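Local structure of cytochrome oxidase subunit II (Rhodothermus marinus, 1W2L) at residues A10-E15 with V88-E93; S40-E45 with E54-E59. The protein carries a covalently bound heme c as the cytochrome c domain of a caa3 oxygen oxidoreductase, whose subunits probably pass electrons from cytochrome c to the oxygen-reducing centre. All coordinates share one frame; numbering follows the deposited sequence.

Contact 1 (A10-E15 with V88-E93); sequences ARLYRE and VAALIE
L12 and L91 meet where the first helix of the domain, 5-15, crosses the last, 85-96, the near-perpendicular pairing of terminal helices that marks the class I cytochrome c fold. The short axes pass 8.7 Å apart at 100°, and the CA atoms of the two leucines mark the nearest approach of the backbones. The contact is small and carried by apolar side chains, with no hydrogen bond across it. CD2 of L91 reaches across to CB of L12, 3.7 Å away, so that a branch end of one leucine rests against the base of the other rather than against its methyls. The distal end of L12 is left for the neighbouring residue: its CD1 packs 4.0 Å from CB of A90. L12 thus touches both A90, through CD1, and L91, through CB. The CG of L91 lies beside the backbone N, anti to the carbonyl carbon (chi1 -77°), a torsion that brings the branch toward helix 5-15 although the CB itself does not point straight at it.

Farther out, A90 also touches L5 and L8 of helix 5-15, while L12 also touches E87. L91 touches heme c as well, so one residue of the crossing lines the heme pocket. The end of the Y13 side chain, next to L12, leads away from 88-93; its ring meets that of F94, farther along helix 85-96, and its hydroxyl hydrogen-bonds to the carbonyl O of H22, the axial histidine, thereby linking helix 5-15 to the heme-binding segment. The same CD2 of L91 that meets L12 also lies 3.8 Å from the backbone N of Y13.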
ATOM      1  N   ALA A  10      -5.903  10.660   0.711  1.00 16.63           N
ATOM      2  CA  ALA A  10      -7.202  10.131   1.171  1.00 17.07           C
ATOM      3  C   ALA A  10      -8.197  10.037   0.022  1.00 15.31           C
ATOM      4  O   ALA A  10      -8.991   9.086  -0.121  1.00 16.67           O
ATOM      5  CB  ALA A  10      -7.727  11.038   2.272  1.00 21.25           C
ATOM      6  N   ARG A  11      -8.162  11.058  -0.861  1.00 16.42           N
ATOM      7  CA  ARG A  11      -9.032  11.019  -2.027  1.00 15.91           C
ATOM      8  C   ARG A  11      -8.660   9.877  -2.973  1.00 15.34           C
ATOM      9  O   ARG A  11      -9.530   9.208  -3.499  1.00 15.50           O
ATOM     10  CB  ARG A  11      -8.991  12.339  -2.792  1.00 18.60           C
ATOM     11  CG  ARG A  11      -9.622  13.506  -2.104  1.00 24.36           C
ATOM     12  CD  ARG A  11      -9.543  14.685  -3.127  1.00 38.53           C
ATOM     13  NE  ARG A  11     -10.432  15.695  -2.623  1.00 44.79           N
ATOM     14  CZ  ARG A  11     -11.506  16.236  -3.112  1.00 50.10           C
ATOM     15  NH1 ARG A  11     -11.966  15.864  -4.302  1.00 54.82           N
ATOM     16  NH2 ARG A  11     -12.103  17.167  -2.362  1.00 57.56           N
ATOM     17  N   LEU A  12      -7.375   9.663  -3.210  1.00 13.76           N
ATOM     18  CA  LEU A  12      -6.902   8.605  -4.102  1.00 13.31           C
ATOM     19  C   LEU A  12      -7.182   7.230  -3.497  1.00 11.19           C
ATOM     20  O   LEU A  12      -7.451   6.309  -4.265  1.00 12.14           O
ATOM     21  CB  LEU A  12      -5.425   8.765  -4.369  1.00 13.56           C
ATOM     22  CG  LEU A  12      -5.014  10.002  -5.195  1.00 16.41           C
ATOM     23  CD1 LEU A  12      -3.517  10.187  -5.110  1.00 16.34           C
ATOM     24  CD2 LEU A  12      -5.485   9.869  -6.631  1.00 20.60           C
ATOM     25  N   TYR A  13      -7.112   7.103  -2.184  1.00 11.54           N
ATOM     26  CA  TYR A  13      -7.421   5.829  -1.533  1.00 10.61           C
ATOM     27  C   TYR A  13      -8.806   5.344  -1.950  1.00 10.55           C
ATOM     28  O   TYR A  13      -9.059   4.148  -2.106  1.00 10.75           O
ATOM     29  CB  TYR A  13      -7.295   6.030  -0.024  1.00 11.86           C
ATOM     30  CG  TYR A  13      -7.882   4.918   0.810  1.00 10.86           C
ATOM     31  CD1 TYR A  13      -7.212   3.725   0.943  1.00 11.14           C
ATOM     32  CD2 TYR A  13      -9.099   5.091   1.460  1.00 11.97           C
ATOM     33  CE1 TYR A  13      -7.736   2.697   1.704  1.00 10.58           C
ATOM     34  CE2 TYR A  13      -9.639   4.092   2.250  1.00 12.45           C
ATOM     35  CZ  TYR A  13      -8.950   2.878   2.368  1.00 11.88           C
ATOM     36  OH  TYR A  13      -9.483   1.881   3.142  1.00 12.60           O
ATOM     37  N   ARG A  14      -9.722   6.325  -2.091  1.00 11.36           N
ATOM     38  CA  ARG A  14     -11.065   6.030  -2.548  1.00 11.97           C
ATOM     39  C   ARG A  14     -11.092   5.885  -4.064  1.00 11.84           C
ATOM     40  O   ARG A  14     -11.461   4.843  -4.648  1.00 12.42           O
ATOM     41  CB  ARG A  14     -12.040   7.098  -2.007  1.00 14.91           C
ATOM     42  CG  ARG A  14     -12.236   6.951  -0.497  1.00 20.21           C
ATOM     43  CD  ARG A  14     -13.354   7.741   0.174  1.00 26.75           C
ATOM     44  NE  ARG A  14     -12.973   9.122   0.280  1.00 37.50           N
ATOM     45  CZ  ARG A  14     -12.482  10.110   0.943  1.00 37.49           C
ATOM     46  NH1 ARG A  14     -12.033   9.915   2.179  1.00 52.13           N
ATOM     47  NH2 ARG A  14     -12.399  11.338   0.421  1.00 55.31           N
ATOM     48  N   GLU A  15     -10.685   6.926  -4.795  1.00 12.94           N
ATOM     49  CA  GLU A  15     -10.864   6.984  -6.245  1.00 14.03           C
ATOM     50  C   GLU A  15     -10.132   5.892  -6.996  1.00 13.41           C
ATOM     51  O   GLU A  15     -10.635   5.443  -8.062  1.00 14.56           O
ATOM     52  CB  GLU A  15     -10.425   8.369  -6.748  1.00 19.30           C
ATOM     53  CG  GLU A  15     -11.237   9.512  -6.229  1.00 29.19           C
ATOM     54  CD  GLU A  15     -10.735  10.836  -6.767  1.00 41.69           C
ATOM     55  OE1 GLU A  15      -9.475  10.913  -6.936  1.00 50.44           O
ATOM     56  OE2 GLU A  15     -11.584  11.731  -6.967  1.00 47.47           O
ATOM     57  N   VAL A  88       1.701   8.937  -6.113  1.00 14.42           N
ATOM     58  CA  VAL A  88       2.355   7.940  -5.254  1.00 13.62           C
ATOM     59  C   VAL A  88       2.719   8.585  -3.921  1.00 12.88           C
ATOM     60  O   VAL A  88       2.518   7.995  -2.858  1.00 12.90           O
ATOM     61  CB  VAL A  88       3.593   7.324  -5.941  1.00 14.50           C
ATOM     62  CG1 VAL A  88       4.371   6.433  -4.996  1.00 16.83           C
ATOM     63  CG2 VAL A  88       3.120   6.546  -7.176  1.00 17.00           C
ATOM     64  N   ALA A  89       3.308   9.779  -3.983  1.00 14.19           N
ATOM     65  CA  ALA A  89       3.702  10.453  -2.767  1.00 14.87           C
ATOM     66  C   ALA A  89       2.492  10.678  -1.850  1.00 12.99           C
ATOM     67  O   ALA A  89       2.589  10.531  -0.612  1.00 14.80           O
ATOM     68  CB  ALA A  89       4.378  11.777  -3.065  1.00 15.10           C
ATOM     69  N   ALA A  90       1.366  11.051  -2.432  1.00 13.87           N
ATOM     70  CA  ALA A  90       0.141  11.306  -1.685  1.00 13.63           C
ATOM     71  C   ALA A  90      -0.398  10.052  -1.037  1.00 12.51           C
ATOM     72  O   ALA A  90      -0.734  10.048   0.138  1.00 13.05           O
ATOM     73  CB  ALA A  90      -0.928  11.900  -2.617  1.00 15.19           C
ATOM     74  N   LEU A  91      -0.447   8.968  -1.784  1.00 11.92           N
ATOM     75  CA  LEU A  91      -0.897   7.702  -1.218  1.00 11.54           C
ATOM     76  C   LEU A  91      -0.012   7.300  -0.059  1.00 11.58           C
ATOM     77  O   LEU A  91      -0.469   6.801   0.950  1.00 12.62           O
ATOM     78  CB  LEU A  91      -0.929   6.595  -2.279  1.00 10.20           C
ATOM     79  CG  LEU A  91      -2.123   6.673  -3.236  1.00 11.47           C
ATOM     80  CD1 LEU A  91      -1.835   5.904  -4.498  1.00 14.16           C
ATOM     81  CD2 LEU A  91      -3.414   6.191  -2.619  1.00 13.86           C
ATOM     82  N   ILE A  92       1.301   7.453  -0.217  1.00 11.67           N
ATOM     83  CA  ILE A  92       2.217   7.080   0.873  1.00 13.20           C
ATOM     84  C   ILE A  92       2.022   7.962   2.095  1.00 13.67           C
ATOM     85  O   ILE A  92       2.058   7.444   3.215  1.00 14.31           O
ATOM     86  CB  ILE A  92       3.645   7.003   0.320  1.00 15.07           C
ATOM     87  CG1 ILE A  92       3.705   5.796  -0.617  1.00 17.17           C
ATOM     88  CG2 ILE A  92       4.651   6.896   1.459  1.00 22.36           C
ATOM     89  CD1 ILE A  92       5.019   5.591  -1.332  1.00 20.87           C
ATOM     90  N   GLU A  93       1.825   9.268   1.889  1.00 14.09           N
ATOM     91  CA  GLU A  93       1.568  10.137   3.037  1.00 15.85           C
ATOM     92  C   GLU A  93       0.315   9.688   3.796  1.00 15.04           C
ATOM     93  O   GLU A  93       0.277   9.631   5.029  1.00 18.52           O
ATOM     94  CB  GLU A  93       1.499  11.583   2.596  1.00 18.12           C
ATOM     95  CG  GLU A  93       2.883  12.149   2.351  1.00 26.62           C
ATOM     96  CD  GLU A  93       3.988  11.839   3.340  1.00 35.15           C
ATOM     97  OE1 GLU A  93       4.949  11.130   2.960  1.00 45.75           O
ATOM     98  OE2 GLU A  93       3.872  12.262   4.502  1.00 46.12           O
TER

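Contact 2 (S40-E45 with E54-E59); sequences STRTFE and ENYLRE. With HEC (heme c), chain B; ACT (acetate ion), chain D.
R42 and F44, from strand 41-43 and the residues just after it, converge on Y56 near the start of helix 54-62, and together they frame a heme propionate site in this class I cytochrome c domain. Polar contacts come first. The propionate oxygen O2A of heme c is gripped twice: NE of R42 donates to it over 2.9 Å in a nearly straight bond (166°), and Y56 OH donates to it over 2.6 Å. O2A lies in the plane of both flat groups, at the guanidinium edge and at the ring edge, although those planes are steeply inclined to each other. The second propionate oxygen, O1A, is 2.9 Å from NH1 of R42, so the arginine faces both oxygens of the carboxylate and probably offsets part of its charge. NH1 is also modelled as linked covalently to a Tris molecule, probably from the crystallisation liquor. NH2 hydrogen-bonds to T41 O, which helps hold the group in its rotation. Bends at chi2 and chi3 fold the arginine chain back so that its edge faces the propionate. A leucine here would probably cost O2A the bond from NE and O1A the nearby NH1, leaving the propionate without this arginine's charge. V69 N also hydrogen-bonds to the heme.

Beside this polar group lies apolar packing. CG of R42 lies 3.9 Å from CE2 of Y56. The rings of F44 and Y56 approach from opposite directions and meet obliquely, planes at 41°, with CZ of F44 3.6 Å from CE1 of Y56. CG of Y56 is anti to its backbone N (chi1 168°), which carries the ring toward the strand and its hydroxyl to the heme. The next residue, L57, touches the heme, its CD2 3.7 Å from the methyl CMA.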
ATOM      1  N   SER A  40       6.276  -1.229   9.957  1.00 17.13           N
ATOM      2  CA  SER A  40       6.120  -2.607  10.402  1.00 18.99           C
ATOM      3  C   SER A  40       7.037  -3.548   9.655  1.00 18.31           C
ATOM      4  O   SER A  40       7.525  -3.190   8.585  1.00 22.41           O
ATOM      5  CB  SER A  40       4.664  -3.041  10.255  1.00 18.86           C
ATOM      6  OG  SER A  40       4.283  -3.196   8.905  1.00 19.33           O
ATOM      7  N   THR A  41       7.328  -4.736  10.133  1.00 21.50           N
ATOM      8  CA  THR A  41       8.091  -5.755   9.407  1.00 21.39           C
ATOM      9  C   THR A  41       7.136  -6.622   8.579  1.00 19.54           C
ATOM     10  O   THR A  41       6.084  -6.983   9.089  1.00 22.19           O
ATOM     11  CB  THR A  41       8.908  -6.613  10.396  1.00 29.20           C
ATOM     12  OG1 THR A  41       9.910  -5.750  10.946  1.00 33.18           O
ATOM     13  CG2 THR A  41       9.641  -7.739   9.718  1.00 28.04           C
ATOM     14  N   ARG A  42       7.474  -6.882   7.330  1.00 17.80           N
ATOM     15  CA  ARG A  42       6.735  -7.719   6.415  1.00 16.02           C
ATOM     16  C   ARG A  42       7.485  -9.020   6.127  1.00 17.75           C
ATOM     17  O   ARG A  42       8.695  -8.992   5.941  1.00 20.67           O
ATOM     18  CB  ARG A  42       6.443  -7.000   5.098  1.00 16.17           C
ATOM     19  CG  ARG A  42       6.024  -5.568   5.193  1.00 14.27           C
ATOM     20  CD  ARG A  42       4.919  -5.259   6.152  1.00 13.62           C
ATOM     21  NE  ARG A  42       3.659  -5.889   5.847  1.00 14.20           N
ATOM     22  CZ  ARG A  42       2.902  -6.668   6.568  1.00 15.46           C
ATOM     23  NH1 ARG A  42       1.755  -7.101   6.047  1.00 16.70           N
ATOM     24  NH2 ARG A  42       3.247  -7.040   7.807  1.00 19.75           N
ATOM     25  N   THR A  43       6.740 -10.099   6.025  1.00 17.31           N
ATOM     26  CA  THR A  43       7.286 -11.383   5.587  1.00 19.55           C
ATOM     27  C   THR A  43       6.685 -11.735   4.237  1.00 16.63           C
ATOM     28  O   THR A  43       5.446 -11.664   4.111  1.00 18.54           O
ATOM     29  CB  THR A  43       6.988 -12.502   6.596  1.00 20.22           C
ATOM     30  OG1 THR A  43       7.600 -12.087   7.817  1.00 26.27           O
ATOM     31  CG2 THR A  43       7.619 -13.817   6.134  1.00 22.14           C
ATOM     32  N   PHE A  44       7.492 -12.116   3.279  1.00 18.25           N
ATOM     33  CA  PHE A  44       7.018 -12.432   1.938  1.00 18.12           C
ATOM     34  C   PHE A  44       6.851 -13.906   1.700  1.00 16.92           C
ATOM     35  O   PHE A  44       7.242 -14.753   2.491  1.00 18.42           O
ATOM     36  CB  PHE A  44       7.998 -11.800   0.930  1.00 20.96           C
ATOM     37  CG  PHE A  44       8.158 -10.325   1.187  1.00 19.20           C
ATOM     38  CD1 PHE A  44       7.084  -9.492   1.060  1.00 19.02           C
ATOM     39  CD2 PHE A  44       9.364  -9.812   1.578  1.00 22.75           C
ATOM     40  CE1 PHE A  44       7.203  -8.155   1.341  1.00 18.51           C
ATOM     41  CE2 PHE A  44       9.522  -8.456   1.849  1.00 26.16           C
ATOM     42  CZ  PHE A  44       8.414  -7.636   1.724  1.00 23.48           C
ATOM     43  N   GLU A  45       6.264 -14.243   0.535  1.00 19.90           N
ATOM     44  CA  GLU A  45       5.910 -15.622   0.257  1.00 22.48           C
ATOM     45  C   GLU A  45       7.176 -16.506   0.273  1.00 25.24           C
ATOM     46  O   GLU A  45       6.992 -17.680   0.531  1.00 30.78           O
ATOM     47  CB  GLU A  45       5.177 -15.810  -1.050  1.00 29.10           C
ATOM     48  CG  GLU A  45       4.363 -14.764  -1.712  1.00 40.34           C
ATOM     49  CD  GLU A  45       4.046 -15.133  -3.160  1.00 44.41           C
ATOM     50  OE1 GLU A  45       2.921 -15.627  -3.383  1.00 48.25           O
ATOM     51  OE2 GLU A  45       4.952 -14.937  -4.023  1.00 42.64           O
ATOM     52  N   GLU A  54       9.441   3.809   3.049  1.00 10.77           N
ATOM     53  CA  GLU A  54       8.888   4.516   1.905  1.00 11.44           C
ATOM     54  C   GLU A  54       9.139   3.784   0.606  1.00 10.47           C
ATOM     55  O   GLU A  54       8.252   3.659  -0.256  1.00 11.78           O
ATOM     56  CB  GLU A  54       9.478   5.912   1.814  1.00 16.32           C
ATOM     57  CG  GLU A  54       8.732   6.972   1.106  1.00 27.70           C
ATOM     58  CD  GLU A  54       8.423   8.267   1.849  1.00 26.96           C
ATOM     59  OE1 GLU A  54       8.366   8.355   3.114  1.00 29.19           O
ATOM     60  OE2 GLU A  54       8.160   9.292   1.220  1.00 36.62           O
ATOM     61  N   ASN A  55      10.389   3.288   0.430  1.00  9.73           N
ATOM     62  CA  ASN A  55      10.711   2.543  -0.774  1.00 10.39           C
ATOM     63  C   ASN A  55       9.879   1.289  -0.927  1.00  9.46           C
ATOM     64  O   ASN A  55       9.466   0.919  -2.046  1.00 10.96           O
ATOM     65  CB  ASN A  55      12.189   2.192  -0.834  1.00 11.28           C
ATOM     66  CG  ASN A  55      13.025   3.372  -1.284  1.00 13.95           C
ATOM     67  OD1 ASN A  55      12.510   4.271  -1.889  1.00 26.72           O
ATOM     68  ND2 ASN A  55      14.265   3.365  -0.961  1.00 18.80           N
ATOM     69  N   TYR A  56       9.625   0.577   0.164  1.00  9.82           N
ATOM     70  CA  TYR A  56       8.777  -0.599   0.064  1.00  9.73           C
ATOM     71  C   TYR A  56       7.364  -0.249  -0.355  1.00  9.53           C
ATOM     72  O   TYR A  56       6.754  -0.960  -1.155  1.00 10.42           O
ATOM     73  CB  TYR A  56       8.777  -1.366   1.406  1.00 10.49           C
ATOM     74  CG  TYR A  56       7.694  -2.421   1.434  1.00  9.94           C
ATOM     75  CD1 TYR A  56       7.881  -3.593   0.718  1.00 11.64           C
ATOM     76  CD2 TYR A  56       6.506  -2.251   2.078  1.00  9.97           C
ATOM     77  CE1 TYR A  56       6.911  -4.574   0.692  1.00 12.02           C
ATOM     78  CE2 TYR A  56       5.526  -3.229   2.059  1.00  9.83           C
ATOM     79  CZ  TYR A  56       5.728  -4.395   1.361  1.00 10.29           C
ATOM     80  OH  TYR A  56       4.783  -5.377   1.313  1.00 11.15           O
ATOM     81  N   LEU A  57       6.812   0.813   0.195  1.00  9.87           N
ATOM     82  CA  LEU A  57       5.470   1.225  -0.186  1.00 10.50           C
ATOM     83  C   LEU A  57       5.438   1.603  -1.663  1.00 10.45           C
ATOM     84  O   LEU A  57       4.525   1.241  -2.392  1.00 11.77           O
ATOM     85  CB  LEU A  57       4.979   2.351   0.712  1.00 11.23           C
ATOM     86  CG  LEU A  57       4.846   2.013   2.193  1.00 12.27           C
ATOM     87  CD1 LEU A  57       4.389   3.244   2.982  1.00 14.91           C
ATOM     88  CD2 LEU A  57       3.891   0.859   2.398  1.00 13.75           C
ATOM     89  N   ARG A  58       6.441   2.343  -2.116  1.00 11.09           N
ATOM     90  CA  ARG A  58       6.539   2.779  -3.505  1.00 13.30           C
ATOM     91  C   ARG A  58       6.614   1.559  -4.411  1.00 13.01           C
ATOM     92  O   ARG A  58       5.904   1.499  -5.440  1.00 14.15           O
ATOM     93  CB  ARG A  58       7.713   3.780  -3.708  1.00 16.25           C
ATOM     94  CG  ARG A  58       7.977   4.305  -5.086  1.00 16.08           C
ATOM     95  CD  ARG A  58       9.302   5.135  -5.039  1.00 21.15           C
ATOM     96  NE  ARG A  58       9.484   5.488  -6.457  1.00 21.91           N
ATOM     97  CZ  ARG A  58       8.921   6.444  -7.122  1.00 23.56           C
ATOM     98  NH1 ARG A  58       8.070   7.237  -6.446  1.00 28.13           N
ATOM     99  NH2 ARG A  58       9.198   6.631  -8.430  1.00 37.48           N
ATOM    100  N   GLU A  59       7.463   0.620  -4.086  1.00 12.30           N
ATOM    101  CA  GLU A  59       7.685  -0.597  -4.868  1.00 13.95           C
ATOM    102  C   GLU A  59       6.384  -1.418  -4.919  1.00 12.47           C
ATOM    103  O   GLU A  59       6.002  -2.003  -5.920  1.00 13.11           O
ATOM    104  CB  GLU A  59       8.780  -1.492  -4.347  1.00 17.02           C
ATOM    105  CG  GLU A  59       9.035  -2.839  -4.982  1.00 28.53           C
ATOM    106  CD  GLU A  59       9.714  -3.981  -4.273  1.00 35.22           C
ATOM    107  OE1 GLU A  59       9.473  -4.328  -3.074  1.00 31.28           O
ATOM    108  OE2 GLU A  59      10.569  -4.641  -4.931  1.00 43.99           O
TER
HETATM  109 FE   HEC B1100      -2.716  -3.357  -2.543  1.00  7.18          FE
HETATM  110  CHA HEC B1100      -0.394  -5.272  -0.929  1.00  8.36           C
HETATM  111  CHB HEC B1100      -0.972  -0.551  -1.706  1.00  7.75           C
HETATM  112  CHC HEC B1100      -4.981  -1.479  -4.229  1.00  7.91           C
HETATM  113  CHD HEC B1100      -4.641  -6.137  -3.047  1.00  7.88           C
HETATM  114  NA  HEC B1100      -1.000  -2.997  -1.533  1.00  7.68           N
HETATM  115  C1A HEC B1100      -0.164  -3.938  -0.963  1.00  7.71           C
HETATM  116  C2A HEC B1100       0.843  -3.222  -0.222  1.00  8.00           C
HETATM  117  C3A HEC B1100       0.714  -1.913  -0.482  1.00  8.17           C
HETATM  118  C4A HEC B1100      -0.468  -1.739  -1.312  1.00  7.15           C
HETATM  119  CMA HEC B1100       1.512  -0.741   0.090  1.00  9.86           C
HETATM  120  CAA HEC B1100       1.810  -3.910   0.749  1.00  9.74           C
HETATM  121  CBA HEC B1100       1.024  -4.094   2.045  1.00 10.88           C
HETATM  122  CGA HEC B1100       1.755  -4.810   3.232  1.00 11.50           C
HETATM  123  O1A HEC B1100       1.003  -5.126   4.122  1.00 13.30           O
HETATM  124  O2A HEC B1100       2.989  -5.039   3.122  1.00 11.68           O
HETATM  125  NB  HEC B1100      -2.937  -1.382  -2.888  1.00  7.73           N
HETATM  126  C1B HEC B1100      -2.147  -0.430  -2.429  1.00  7.88           C
HETATM  127  C2B HEC B1100      -2.642   0.902  -2.847  1.00  7.87           C
HETATM  128  C3B HEC B1100      -3.739   0.620  -3.622  1.00  7.79           C
HETATM  129  C4B HEC B1100      -3.957  -0.789  -3.625  1.00  7.70           C
HETATM  130  CMB HEC B1100      -2.067   2.201  -2.455  1.00  9.64           C
HETATM  131  CAB HEC B1100      -4.633   1.588  -4.360  1.00  9.71           C
HETATM  132  CBB HEC B1100      -3.788   2.469  -5.312  1.00 10.75           C
HETATM  133  NC  HEC B1100      -4.426  -3.717  -3.495  1.00  8.06           N
HETATM  134  C1C HEC B1100      -5.230  -2.767  -4.122  1.00  7.27           C
HETATM  135  C2C HEC B1100      -6.422  -3.479  -4.646  1.00  7.98           C
HETATM  136  C3C HEC B1100      -6.312  -4.762  -4.319  1.00  8.40           C
HETATM  137  C4C HEC B1100      -5.073  -4.943  -3.618  1.00  7.91           C
HETATM  138  CMC HEC B1100      -7.541  -2.744  -5.385  1.00  8.80           C
HETATM  139  CAC HEC B1100      -7.358  -5.877  -4.459  1.00 10.13           C
HETATM  140  CBC HEC B1100      -7.850  -6.209  -5.848  1.00 11.60           C
HETATM  141  ND  HEC B1100      -2.517  -5.319  -2.111  1.00  8.78           N
HETATM  142  C1D HEC B1100      -3.438  -6.289  -2.370  1.00  8.11           C
HETATM  143  C2D HEC B1100      -3.002  -7.555  -1.825  1.00  7.97           C
HETATM  144  C3D HEC B1100      -1.820  -7.288  -1.271  1.00  7.79           C
HETATM  145  C4D HEC B1100      -1.491  -5.921  -1.433  1.00  7.82           C
HETATM  146  CMD HEC B1100      -3.769  -8.806  -1.894  1.00  9.75           C
HETATM  147  CAD HEC B1100      -0.895  -8.323  -0.518  1.00 10.08           C
HETATM  148  CBD HEC B1100      -0.057  -9.147  -1.493  1.00 10.62           C
HETATM  149  CGD HEC B1100       1.100  -8.359  -2.004  1.00 10.76           C
HETATM  150  O1D HEC B1100       1.152  -8.004  -3.217  1.00 12.80           O
HETATM  151  O2D HEC B1100       2.004  -8.018  -1.183  1.00 11.71           O
HETATM  152  C   ACT D1102      11.817   5.417   5.264  1.00 14.75           C
HETATM  153  O   ACT D1102      10.562   5.363   5.160  1.00 15.01           O
HETATM  154  OXT ACT D1102      12.724   5.063   4.528  1.00 16.45           O
HETATM  155  CH3 ACT D1102      12.296   6.092   6.587  1.00 18.88           C

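Along the chain the order is 10-15, 40-45, 54-59, 88-93: contact 1 joins the two ends of the domain, and both segments of contact 2 fall between them. Their centres are about 17 Å apart, on opposite sides of the chain's centre, yet helices 54-62 and 85-96 bring them together. I92 lies next to L91 in sequence but faces away from helix 5-15, its CD1 packing 3.6 Å from R58 N and also against L57 and E54. K96 forms a salt bridge with E93 and a long, weak ion pair with E54. Through L91 and through R42, Y56 and L57, both contacts border the heme, one at the terminal-helix crossing, the other at a propionate.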